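Local coordinates for plasmodesmata-located protein 5 (Arabidopsis thaliana, PDB 6GRE) that modulates cell-to-cell trafficking in plants, restricting plasmodesmal permeability through callose deposition during salicylic acid-triggered immune responses, at residues 24-35 with 103-111; 38-48 with 60-70. All coordinates share one frame; numbering follows the deposited sequence. Where two conformers were deposited one is given.

How the contacts relate
Both contacts lie in the first of the two DUF26 (Gnk2-homologous) domains of the ectodomain, their centres about 11 Å apart. Along the chain, helix 23-38 comes first, strand 44-49 follows it directly, then strand 60-66 and finally strand 103-108, so the hairpin of contact 2 is enclosed by the longer excursion between the two segments of contact 1. The five-stranded antiparallel sheet joins them: strands 60-66 and 103-108 are neighbours in it, linked where L104 N approaches Q65 O at 2.8 Å and R106 O approaches I63 N at 2.9 Å. Contact 2 builds one margin of that sheet, and contact 1 lays the helix on its face.

Contact 1 of 2, residues 24-35 with 103-111; sequences YETNLNSLLSSF and CLIRYDNKS. With NAG (2-acetamido-2-deoxy-beta-D-glucopyranose), chain C.
Y107 presents the face of its ring to L28, and the two side chains meet at about a right angle. Methyl CD1 of L28 sits 3.5 Å from the centroid of the Y107 ring and only 11° off the ring normal, a well-centred CH-pi contact, while the other methyl, CD2, reaches toward CE1 and CZ. With chi1 at 56°, Y107 holds CG between its backbone N and carbonyl carbon, which stands the ring up from the strand under the helix. Branched leucines suit this surface because their methyls reach different parts of one partner: L31 sets CD2 3.7 Å from Y107 CB, and L32 brings CD2 4.0 Å from Y107 CD2.

Farther along, F35 leans its ring obliquely on the beta-branched I105, with F35 CD2 3.8 Å from I105 CG2; the rim of the ring also comes near R106 O. This is the alpha/beta packing of the DUF26 fold, in which helix 23-38 packs on one face of the antiparallel sheet, here running nearly antiparallel to strand 103-108. Helix 72-90 shares the same core, touching I105 and Y107 through V86.

Where the strand ends, Y24 crosses N109 at about a right angle, its ring plane 80° from the amide plane. CE1 of Y24 packs 3.5 Å from N109 CB, and the hydroxyl lies near the D108-N109 peptide but bonds instead to Y94 O. The anti placement of Y24 CG to N carries the ring to the end of the strand. D108 OD1 accepts from N109 N and from S95 OG, and its OD2 forms a salt bridge with K110 NZ. Beyond the packed CB, the N109 amide heads away from the helix, and ND2 carries the N-linked NAG, 1.4 Å from its C1.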
loop_
_atom_site.group_PDB
_atom_site.type_symbol
_atom_site.label_atom_id
_atom_site.label_comp_id
_atom_site.label_asym_id
_atom_site.label_seq_id
_atom_site.Cartn_x
_atom_site.Cartn_y
_atom_site.Cartn_z
ATOM N N TYR A 24 -7.114 -23.681 -0.779
ATOM C CA TYR A 24 -6.562 -22.331 -0.511
ATOM C C TYR A 24 -5.915 -21.789 -1.785
ATOM O O TYR A 24 -6.229 -20.650 -2.183
ATOM C CB TYR A 24 -5.571 -22.325 0.648
ATOM C CG TYR A 24 -5.223 -20.927 1.077
ATOM C CD1 TYR A 24 -6.028 -20.280 1.983
ATOM C CD2 TYR A 24 -4.190 -20.223 0.489
ATOM C CE1 TYR A 24 -5.750 -18.986 2.385
ATOM C CE2 TYR A 24 -3.905 -18.921 0.868
ATOM C CZ TYR A 24 -4.696 -18.308 1.817
ATOM O OH TYR A 24 -4.445 -17.031 2.258
ATOM N N GLU A 25 -5.034 -22.574 -2.421
ATOM C CA GLU A 25 -4.332 -22.144 -3.639
ATOM C C GLU A 25 -5.369 -21.774 -4.701
ATOM O O GLU A 25 -5.293 -20.732 -5.336
ATOM C CB GLU A 25 -3.393 -23.204 -4.194
ATOM C CG GLU A 25 -2.656 -22.711 -5.436
ATOM C CD GLU A 25 -1.657 -23.688 -6.020
ATOM O OE1 GLU A 25 -1.909 -24.873 -5.933
ATOM O OE2 GLU A 25 -0.612 -23.239 -6.520
ATOM N N THR A 26 -6.385 -22.627 -4.905
ATOM C CA THR A 26 -7.368 -22.391 -5.917
ATOM C C THR A 26 -8.175 -21.125 -5.597
ATOM O O THR A 26 -8.454 -20.314 -6.468
ATOM C CB THR A 26 -8.304 -23.604 -6.064
ATOM O OG1 THR A 26 -7.453 -24.703 -6.363
ATOM C CG2 THR A 26 -9.357 -23.396 -7.123
ATOM N N ASN A 27 -8.559 -20.962 -4.332
ATOM C CA ASN A 27 -9.331 -19.791 -3.909
ATOM C C ASN A 27 -8.494 -18.502 -4.053
ATOM O O ASN A 27 -9.026 -17.476 -4.455
ATOM C CB ASN A 27 -9.893 -19.999 -2.499
ATOM C CG ASN A 27 -11.019 -21.022 -2.478
ATOM O OD1 ASN A 27 -11.680 -21.244 -3.489
ATOM N ND2 ASN A 27 -11.285 -21.576 -1.312
ATOM N N LEU A 28 -7.217 -18.594 -3.717
ATOM C CA LEU A 28 -6.282 -17.455 -3.868
ATOM C C LEU A 28 -6.244 -17.010 -5.333
ATOM O O LEU A 28 -6.362 -15.819 -5.653
ATOM C CB LEU A 28 -4.904 -17.869 -3.368
ATOM C CG LEU A 28 -3.778 -16.863 -3.616
ATOM C CD1 LEU A 28 -4.145 -15.485 -3.049
ATOM C CD2 LEU A 28 -2.467 -17.361 -3.044
ATOM N N ASN A 29 -6.082 -17.968 -6.252
ATOM C CA ASN A 29 -5.995 -17.616 -7.656
ATOM C C ASN A 29 -7.296 -16.981 -8.117
ATOM O O ASN A 29 -7.280 -16.009 -8.889
ATOM C CB ASN A 29 -5.565 -18.794 -8.529
ATOM C CG ASN A 29 -4.125 -19.171 -8.285
ATOM O OD1 ASN A 29 -3.302 -18.309 -7.991
ATOM N ND2 ASN A 29 -3.790 -20.452 -8.388
ATOM N N SER A 30 -8.431 -17.486 -7.622
ATOM C CA SER A 30 -9.722 -16.883 -7.939
ATOM C C SER A 30 -9.799 -15.469 -7.363
ATOM O O SER A 30 -10.303 -14.577 -8.021
ATOM C CB SER A 30 -10.893 -17.707 -7.450
ATOM O OG SER A 30 -10.735 -19.066 -7.800
ATOM N N LEU A 31 -9.325 -15.298 -6.117
ATOM C CA LEU A 31 -9.336 -13.975 -5.448
ATOM C C LEU A 31 -8.574 -12.963 -6.313
ATOM O O LEU A 31 -9.063 -11.852 -6.581
ATOM C CB LEU A 31 -8.689 -14.088 -4.069
ATOM C CG LEU A 31 -8.397 -12.738 -3.393
ATOM C CD1 LEU A 31 -9.690 -12.138 -2.893
ATOM C CD2 LEU A 31 -7.409 -12.888 -2.252
ATOM N N LEU A 32 -7.369 -13.345 -6.727
ATOM C CA LEU A 32 -6.477 -12.434 -7.468
ATOM C C LEU A 32 -7.086 -12.025 -8.811
ATOM O O LEU A 32 -7.009 -10.856 -9.176
ATOM C CB LEU A 32 -5.112 -13.088 -7.651
ATOM C CG LEU A 32 -4.338 -13.344 -6.365
ATOM C CD1 LEU A 32 -3.065 -14.112 -6.640
ATOM C CD2 LEU A 32 -4.047 -12.040 -5.630
ATOM N N SER A 33 -7.732 -12.960 -9.518
ATOM C CA SER A 33 -8.408 -12.654 -10.779
ATOM C C SER A 33 -9.551 -11.663 -10.533
ATOM O O SER A 33 -9.827 -10.771 -11.359
ATOM C CB SER A 33 -8.909 -13.918 -11.434
ATOM O OG SER A 33 -7.819 -14.714 -11.875
ATOM N N SER A 34 -10.221 -11.818 -9.395
ATOM C CA SER A 34 -11.315 -10.935 -9.000
ATOM C C SER A 34 -10.821 -9.498 -8.777
ATOM O O SER A 34 -11.567 -8.558 -9.058
ATOM C CB SER A 34 -11.997 -11.437 -7.783
ATOM O OG SER A 34 -12.659 -12.647 -8.103
ATOM N N PHE A 35 -9.629 -9.357 -8.187
ATOM C CA PHE A 35 -9.024 -8.031 -7.980
ATOM C C PHE A 35 -8.945 -7.310 -9.324
ATOM O O PHE A 35 -9.350 -6.140 -9.462
ATOM C CB PHE A 35 -7.596 -8.106 -7.430
ATOM C CG PHE A 35 -7.395 -8.538 -5.999
ATOM C CD1 PHE A 35 -8.427 -8.592 -5.082
ATOM C CD2 PHE A 35 -6.120 -8.879 -5.578
ATOM C CE1 PHE A 35 -8.184 -8.943 -3.763
ATOM C CE2 PHE A 35 -5.885 -9.264 -4.270
ATOM C CZ PHE A 35 -6.917 -9.298 -3.370
ATOM N N CYS A 103 -0.103 0.925 -6.743
ATOM C CA CYS A 103 -1.139 0.013 -6.214
ATOM C C CYS A 103 -0.508 -0.988 -5.258
ATOM O O CYS A 103 0.704 -1.162 -5.227
ATOM C CB CYS A 103 -1.904 -0.742 -7.303
ATOM S SG CYS A 103 -0.897 -1.903 -8.251
ATOM N N LEU A 104 -1.373 -1.653 -4.472
ATOM C CA LEU A 104 -0.970 -2.807 -3.680
ATOM C C LEU A 104 -2.008 -3.919 -3.851
ATOM O O LEU A 104 -3.168 -3.619 -4.154
ATOM C CB LEU A 104 -0.814 -2.425 -2.201
ATOM C CG LEU A 104 -2.080 -1.962 -1.477
ATOM C CD1 LEU A 104 -2.874 -3.138 -0.870
ATOM C CD2 LEU A 104 -1.750 -0.934 -0.392
ATOM N N ILE A 105 -1.572 -5.153 -3.605
ATOM C CA ILE A 105 -2.464 -6.269 -3.370
ATOM C C ILE A 105 -2.042 -6.953 -2.075
ATOM O O ILE A 105 -0.862 -6.944 -1.708
ATOM C CB ILE A 105 -2.488 -7.235 -4.569
ATOM C CG1 ILE A 105 -1.118 -7.828 -4.866
ATOM C CG2 ILE A 105 -3.113 -6.568 -5.771
ATOM C CD1 ILE A 105 -1.149 -8.978 -5.863
ATOM N N ARG A 106 -3.018 -7.521 -1.361
ATOM C CA ARG A 106 -2.732 -8.124 -0.088
ATOM C C ARG A 106 -3.744 -9.240 0.156
ATOM O O ARG A 106 -4.940 -9.036 -0.043
ATOM C CB ARG A 106 -2.788 -7.069 1.022
ATOM C CG ARG A 106 -2.300 -7.527 2.385
ATOM C CD ARG A 106 -2.360 -6.331 3.326
ATOM N NE ARG A 106 -1.825 -6.624 4.646
ATOM C CZ ARG A 106 -1.337 -5.712 5.469
ATOM N NH1 ARG A 106 -1.491 -4.434 5.179
ATOM N NH2 ARG A 106 -0.687 -6.086 6.562
ATOM N N TYR A 107 -3.232 -10.387 0.610
ATOM C CA TYR A 107 -4.101 -11.512 0.934
ATOM C C TYR A 107 -3.542 -12.269 2.135
ATOM O O TYR A 107 -2.381 -12.226 2.430
ATOM C CB TYR A 107 -4.258 -12.420 -0.282
ATOM C CG TYR A 107 -2.977 -12.953 -0.875
ATOM C CD1 TYR A 107 -2.373 -14.101 -0.389
ATOM C CD2 TYR A 107 -2.403 -12.344 -1.973
ATOM C CE1 TYR A 107 -1.206 -14.591 -0.956
ATOM C CE2 TYR A 107 -1.249 -12.821 -2.553
ATOM C CZ TYR A 107 -0.663 -13.973 -2.065
ATOM O OH TYR A 107 0.458 -14.435 -2.683
ATOM N N ASP A 108 -4.440 -12.978 2.823
ATOM C CA ASP A 108 -4.109 -13.704 3.997
ATOM C C ASP A 108 -5.213 -14.737 4.230
ATOM O O ASP A 108 -6.257 -14.665 3.601
ATOM C CB ASP A 108 -3.952 -12.753 5.189
ATOM C CG ASP A 108 -3.146 -13.317 6.346
ATOM O OD1 ASP A 108 -2.670 -14.457 6.246
ATOM O OD2 ASP A 108 -3.011 -12.601 7.355
ATOM N N ASN A 109 -4.938 -15.662 5.161
ATOM C CA ASN A 109 -5.864 -16.761 5.491
ATOM C C ASN A 109 -6.709 -16.414 6.729
ATOM O O ASN A 109 -7.340 -17.263 7.315
ATOM C CB ASN A 109 -5.095 -18.078 5.650
ATOM C CG ASN A 109 -4.313 -18.171 6.938
ATOM O OD1 ASN A 109 -3.831 -17.167 7.467
ATOM N ND2 ASN A 109 -4.194 -19.379 7.461
ATOM N N LYS A 110 -6.714 -15.137 7.113
ATOM C CA LYS A 110 -7.623 -14.584 8.085
ATOM C C LYS A 110 -7.888 -13.135 7.680
ATOM O O LYS A 110 -7.098 -12.547 6.945
ATOM C CB LYS A 110 -7.011 -14.658 9.487
ATOM C CG LYS A 110 -5.754 -13.823 9.668
ATOM C CD LYS A 110 -5.105 -13.949 11.026
ATOM C CE LYS A 110 -3.747 -13.278 11.079
ATOM N NZ LYS A 110 -2.821 -13.810 10.044
ATOM N N SER A 111 -9.010 -12.589 8.117
ATOM C CA SER A 111 -9.329 -11.207 7.808
ATOM C C SER A 111 -8.330 -10.280 8.510
ATOM O O SER A 111 -7.958 -10.490 9.659
ATOM C CB SER A 111 -10.723 -10.872 8.191
ATOM O OG SER A 111 -11.055 -9.548 7.809
HETATM C C1 NAG C . -3.487 -19.662 8.686
HETATM C C2 NAG C . -4.366 -20.357 9.722
HETATM C C3 NAG C . -3.576 -20.657 10.980
HETATM C C4 NAG C . -2.342 -21.457 10.614
HETATM C C5 NAG C . -1.548 -20.812 9.468
HETATM C C6 NAG C . -0.492 -21.757 8.919
HETATM C C7 NAG C . -6.725 -19.771 9.629
HETATM C C8 NAG C . -7.806 -18.865 10.123
HETATM N N2 NAG C . -5.509 -19.558 10.108
HETATM O O3 NAG C . -4.419 -21.400 11.865
HETATM O O4 NAG C . -1.507 -21.596 11.774
HETATM O O5 NAG C . -2.390 -20.494 8.358
HETATM O O6 NAG C . -1.117 -22.955 8.416
HETATM O O7 NAG C . -6.957 -20.666 8.819
#

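Contact 2 of 2, residues 38-48 with 60-70. With NA (sodium ion), chain K; NAG (2-acetamido-2-deoxy-beta-D-glucopyranose), chain F; SO4 (sulfate ion), chain L.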
loop_
_atom_site.group_PDB
_atom_site.type_symbol
_atom_site.label_atom_id
_atom_site.label_comp_id
_atom_site.label_asym_id
_atom_site.label_seq_id
_atom_site.Cartn_x
_atom_site.Cartn_y
_atom_site.Cartn_z
ATOM N N SER A 38 -12.303 -6.153 -10.657
ATOM C CA SER A 38 -12.901 -5.120 -9.827
ATOM C C SER A 38 -12.352 -3.717 -10.155
ATOM O O SER A 38 -13.036 -2.726 -9.919
ATOM C CB SER A 38 -12.695 -5.471 -8.370
ATOM O OG SER A 38 -13.337 -4.545 -7.510
ATOM N N THR A 39 -11.143 -3.635 -10.713
ATOM C CA THR A 39 -10.490 -2.342 -10.969
ATOM C C THR A 39 -11.288 -1.509 -11.983
ATOM O O THR A 39 -11.113 -0.297 -12.046
ATOM C CB THR A 39 -9.059 -2.530 -11.463
ATOM O OG1 THR A 39 -9.089 -3.199 -12.724
ATOM C CG2 THR A 39 -8.202 -3.319 -10.502
ATOM N N ALA A 40 -12.167 -2.162 -12.759
ATOM C CA ALA A 40 -13.034 -1.462 -13.696
ATOM C C ALA A 40 -14.010 -0.544 -12.944
ATOM O O ALA A 40 -14.425 0.480 -13.481
ATOM C CB ALA A 40 -13.769 -2.457 -14.564
ATOM N N GLN A 41 -14.378 -0.914 -11.713
ATOM C CA GLN A 41 -15.426 -0.223 -10.946
ATOM C C GLN A 41 -14.855 0.681 -9.843
ATOM O O GLN A 41 -15.449 1.704 -9.516
ATOM C CB GLN A 41 -16.379 -1.236 -10.307
ATOM C CG GLN A 41 -17.104 -2.120 -11.315
ATOM C CD GLN A 41 -16.699 -3.569 -11.184
ATOM O OE1 GLN A 41 -16.986 -4.222 -10.180
ATOM N NE2 GLN A 41 -16.018 -4.086 -12.196
ATOM N N THR A 42 -13.733 0.305 -9.224
ATOM C CA THR A 42 -13.328 0.960 -7.984
ATOM C C THR A 42 -11.824 0.785 -7.753
ATOM O O THR A 42 -11.205 -0.176 -8.207
ATOM C CB THR A 42 -14.116 0.401 -6.797
ATOM O OG1 THR A 42 -13.763 1.138 -5.624
ATOM C CG2 THR A 42 -13.876 -1.076 -6.562
ATOM N N ARG A 43 -11.250 1.756 -7.044
ATOM C CA ARG A 43 -9.824 1.742 -6.752
ATOM C C ARG A 43 -9.505 0.931 -5.496
ATOM O O ARG A 43 -8.338 0.721 -5.208
ATOM C CB ARG A 43 -9.323 3.164 -6.516
ATOM C CG ARG A 43 -9.388 4.040 -7.753
ATOM C CD ARG A 43 -8.948 5.452 -7.390
ATOM N NE ARG A 43 -9.201 6.373 -8.479
ATOM C CZ ARG A 43 -10.253 7.169 -8.566
ATOM N NH1 ARG A 43 -11.171 7.192 -7.620
ATOM N NH2 ARG A 43 -10.368 7.951 -9.618
ATOM N N TYR A 44 -10.518 0.531 -4.730
ATOM C CA TYR A 44 -10.316 -0.252 -3.544
ATOM C C TYR A 44 -11.489 -1.216 -3.394
ATOM O O TYR A 44 -12.615 -0.802 -3.522
ATOM C CB TYR A 44 -10.207 0.613 -2.285
ATOM C CG TYR A 44 -10.361 -0.174 -1.016
ATOM C CD1 TYR A 44 -9.310 -0.926 -0.495
ATOM C CD2 TYR A 44 -11.583 -0.247 -0.362
ATOM C CE1 TYR A 44 -9.462 -1.685 0.650
ATOM C CE2 TYR A 44 -11.749 -1.008 0.774
ATOM C CZ TYR A 44 -10.691 -1.740 1.288
ATOM O OH TYR A 44 -10.875 -2.491 2.405
ATOM N N ALA A 45 -11.188 -2.471 -3.069
ATOM C CA ALA A 45 -12.211 -3.447 -2.722
ATOM C C ALA A 45 -11.609 -4.537 -1.844
ATOM O O ALA A 45 -10.414 -4.798 -1.914
ATOM C CB ALA A 45 -12.839 -4.034 -3.965
ATOM N N ASN A 46 -12.465 -5.162 -1.019
ATOM C CA ASN A 46 -12.085 -6.276 -0.181
ATOM C C ASN A 46 -12.947 -7.467 -0.590
ATOM O O ASN A 46 -14.106 -7.283 -0.919
ATOM C CB ASN A 46 -12.248 -5.978 1.309
ATOM C CG ASN A 46 -13.674 -6.143 1.802
ATOM O OD1 ASN A 46 -14.154 -7.256 2.034
ATOM N ND2 ASN A 46 -14.361 -5.034 1.962
ATOM N N PHE A 47 -12.366 -8.659 -0.564
ATOM C CA PHE A 47 -13.009 -9.882 -1.038
ATOM C C PHE A 47 -12.699 -11.016 -0.064
ATOM O O PHE A 47 -11.607 -11.059 0.508
ATOM C CB PHE A 47 -12.456 -10.321 -2.394
ATOM C CG PHE A 47 -12.492 -9.300 -3.506
ATOM C CD1 PHE A 47 -11.584 -8.253 -3.535
ATOM C CD2 PHE A 47 -13.383 -9.425 -4.559
ATOM C CE1 PHE A 47 -11.608 -7.320 -4.555
ATOM C CE2 PHE A 47 -13.399 -8.497 -5.591
ATOM C CZ PHE A 47 -12.513 -7.446 -5.583
ATOM N N THR A 48 -13.639 -11.969 0.047
ATOM C CA THR A 48 -13.433 -13.237 0.694
ATOM C C THR A 48 -13.770 -14.319 -0.337
ATOM O O THR A 48 -14.770 -14.174 -1.008
ATOM C CB THR A 48 -14.312 -13.371 1.942
ATOM O OG1 THR A 48 -14.152 -12.184 2.729
ATOM C CG2 THR A 48 -13.962 -14.573 2.792
ATOM N N VAL A 60 -9.772 -17.474 1.807
ATOM C CA VAL A 60 -8.779 -16.407 1.527
ATOM C C VAL A 60 -9.475 -15.057 1.642
ATOM O O VAL A 60 -10.560 -14.879 1.193
ATOM C CB VAL A 60 -8.147 -16.492 0.125
ATOM C CG1 VAL A 60 -6.825 -15.704 0.104
ATOM C CG2 VAL A 60 -7.978 -17.913 -0.378
ATOM N N TYR A 61 -8.752 -14.090 2.209
ATOM C CA TYR A 61 -9.206 -12.731 2.397
ATOM C C TYR A 61 -8.203 -11.815 1.705
ATOM O O TYR A 61 -7.010 -11.985 1.866
ATOM C CB TYR A 61 -9.262 -12.375 3.883
ATOM C CG TYR A 61 -10.132 -13.293 4.712
ATOM C CD1 TYR A 61 -9.627 -14.488 5.196
ATOM C CD2 TYR A 61 -11.440 -12.961 5.013
ATOM C CE1 TYR A 61 -10.411 -15.342 5.956
ATOM C CE2 TYR A 61 -12.239 -13.803 5.776
ATOM C CZ TYR A 61 -11.716 -14.997 6.246
ATOM O OH TYR A 61 -12.511 -15.837 6.983
ATOM N N GLY A 62 -8.717 -10.819 0.994
ATOM C CA GLY A 62 -7.779 -9.931 0.337
ATOM C C GLY A 62 -8.360 -8.581 0.019
ATOM O O GLY A 62 -9.580 -8.351 0.030
ATOM N N ILE A 63 -7.430 -7.675 -0.308
ATOM C CA ILE A 63 -7.771 -6.379 -0.852
ATOM C C ILE A 63 -6.835 -6.054 -2.015
ATOM O O ILE A 63 -5.713 -6.584 -2.098
ATOM C CB ILE A 63 -7.674 -5.264 0.215
ATOM C CG1 ILE A 63 -6.222 -5.027 0.655
ATOM C CG2 ILE A 63 -8.579 -5.545 1.400
ATOM C CD1 ILE A 63 -5.997 -3.764 1.465
ATOM N N TYR A 64 -7.279 -5.128 -2.859
ATOM C CA TYR A 64 -6.324 -4.328 -3.620
ATOM C C TYR A 64 -6.641 -2.858 -3.390
ATOM O O TYR A 64 -7.741 -2.490 -2.984
ATOM C CB TYR A 64 -6.385 -4.605 -5.118
ATOM C CG TYR A 64 -7.637 -4.081 -5.759
ATOM C CD1 TYR A 64 -8.793 -4.849 -5.758
ATOM C CD2 TYR A 64 -7.691 -2.831 -6.357
ATOM C CE1 TYR A 64 -9.970 -4.380 -6.313
ATOM C CE2 TYR A 64 -8.861 -2.351 -6.919
ATOM C CZ TYR A 64 -10.013 -3.126 -6.893
ATOM O OH TYR A 64 -11.177 -2.683 -7.456
ATOM N N GLN A 65 -5.647 -2.007 -3.636
ATOM C CA GLN A 65 -5.858 -0.594 -3.558
ATOM C C GLN A 65 -4.919 0.131 -4.509
ATOM O O GLN A 65 -3.719 -0.052 -4.470
ATOM C CB GLN A 65 -5.580 -0.064 -2.165
ATOM C CG GLN A 65 -5.927 1.413 -2.038
ATOM C CD GLN A 65 -5.933 1.815 -0.590
ATOM O OE1 GLN A 65 -6.030 2.998 -0.246
ATOM N NE2 GLN A 65 -5.866 0.820 0.275
ATOM N N CYS A 66 -5.534 0.939 -5.369
ATOM C CA CYS A 66 -4.805 1.815 -6.285
ATOM C C CYS A 66 -4.680 3.205 -5.662
ATOM O O CYS A 66 -5.529 3.615 -4.882
ATOM C CB CYS A 66 -5.535 1.910 -7.619
ATOM S SG CYS A 66 -5.451 0.342 -8.528
ATOM N N ARG A 67 -3.643 3.925 -6.093
ATOM C CA ARG A 67 -3.494 5.338 -5.784
ATOM C C ARG A 67 -4.837 6.029 -6.067
ATOM O O ARG A 67 -5.508 5.726 -7.068
ATOM C CB ARG A 67 -2.338 5.885 -6.627
ATOM C CG ARG A 67 -1.282 6.688 -5.888
ATOM C CD ARG A 67 -0.279 7.231 -6.892
ATOM N NE ARG A 67 -0.944 8.115 -7.844
ATOM C CZ ARG A 67 -0.491 8.435 -9.049
ATOM N NH1 ARG A 67 0.606 7.874 -9.530
ATOM N NH2 ARG A 67 -1.161 9.314 -9.775
ATOM N N GLY A 68 -5.222 6.977 -5.207
ATOM C CA GLY A 68 -6.571 7.527 -5.095
ATOM C C GLY A 68 -7.023 8.385 -6.273
ATOM O O GLY A 68 -8.229 8.662 -6.406
ATOM N N ASP A 69 -6.098 8.721 -7.170
ATOM C CA ASP A 69 -6.415 9.548 -8.328
ATOM C C ASP A 69 -6.221 8.773 -9.640
ATOM O O ASP A 69 -6.302 9.363 -10.720
ATOM C CB ASP A 69 -5.549 10.806 -8.299
ATOM C CG ASP A 69 -4.054 10.530 -8.243
ATOM O OD1 ASP A 69 -3.656 9.356 -8.054
ATOM O OD2 ASP A 69 -3.283 11.504 -8.345
ATOM N N LEU A 70 -5.950 7.469 -9.570
ATOM C CA LEU A 70 -5.715 6.663 -10.766
ATOM C C LEU A 70 -7.033 6.442 -11.521
ATOM O O LEU A 70 -8.049 6.117 -10.927
ATOM C CB LEU A 70 -5.159 5.292 -10.368
ATOM C CG LEU A 70 -3.655 5.125 -10.177
ATOM C CD1 LEU A 70 -3.300 3.665 -10.423
ATOM C CD2 LEU A 70 -2.824 6.031 -11.080
HETATM NA NA NA K . -1.678 11.834 -7.161
HETATM C C1 NAG F . -15.701 -5.084 2.471
HETATM C C2 NAG F . -16.053 -3.752 3.136
HETATM C C3 NAG F . -17.537 -3.690 3.519
HETATM C C4 NAG F . -18.462 -4.297 2.453
HETATM C C5 NAG F . -17.939 -5.653 1.954
HETATM C C6 NAG F . -18.818 -6.307 0.881
HETATM C C7 NAG F . -14.008 -2.940 4.317
HETATM C C8 NAG F . -13.423 -2.745 5.695
HETATM N N2 NAG F . -15.236 -3.524 4.316
HETATM O O3 NAG F . -17.874 -2.315 3.716
HETATM O O4 NAG F . -19.780 -4.451 2.996
HETATM O O5 NAG F . -16.623 -5.450 1.439
HETATM O O6 NAG F . -18.463 -5.802 -0.413
HETATM O O7 NAG F . -13.396 -2.589 3.290
HETATM S S SO4 L . -12.737 4.756 -5.061
HETATM O O1 SO4 L . -11.824 5.936 -5.112
HETATM O O2 SO4 L . -12.364 3.837 -3.955
HETATM O O3 SO4 L . -14.128 5.231 -4.862
HETATM O O4 SO4 L . -12.669 4.053 -6.371
#
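The phenolic oxygen of Y64 sits between two polar groups of the 38-48 segment, donating to T42 O at 2.6 Å and accepting from S38 OG. Both partners lie at the edge of the ring, close to its plane, although the hydroxyl meets T42 O from above that carbonyl's plane. Tyrosine suits the place because its long ring spans from the strand to the end of the helix.

R43, extended from CG to NE, reaches across to the 67-70 turn, where NE donates to L70 O at 2.7 Å. G68 O lies over one face of the guanidinium, and NH1 holds a sulfate, probably from crystallisation, that is also bound by R43 N. Within that type I turn, R67 grips D69 OD1 side-on with NE and NH2 and bonds N102 OD1 through NH1, while D69 OD2 binds a sodium ion at 2.0 Å, a site shared with Y154.

The backbones are tied by C66 N to R43 O at 2.8 Å and by a reciprocal pair between F47 and G62. F47 CE1 meets the edge of the Y64 ring, 3.8 Å from Y64 CE1, whereas A45 CB comes to the same carbon from one side of the ring plane. The sheet's other face carries Y44 against I63, and T48 beside Y61. N46 ND2 there bears an N-linked NAG whose O7 accepts from Y44 OH at 2.7 Å.

Antiparallel pairing from Y44-Q65 to T48-Y61 makes this the beta hairpin that forms one edge of the five-stranded DUF26 sheet, with C66 disulfide-bonded to C75 in this cysteine-rich domain.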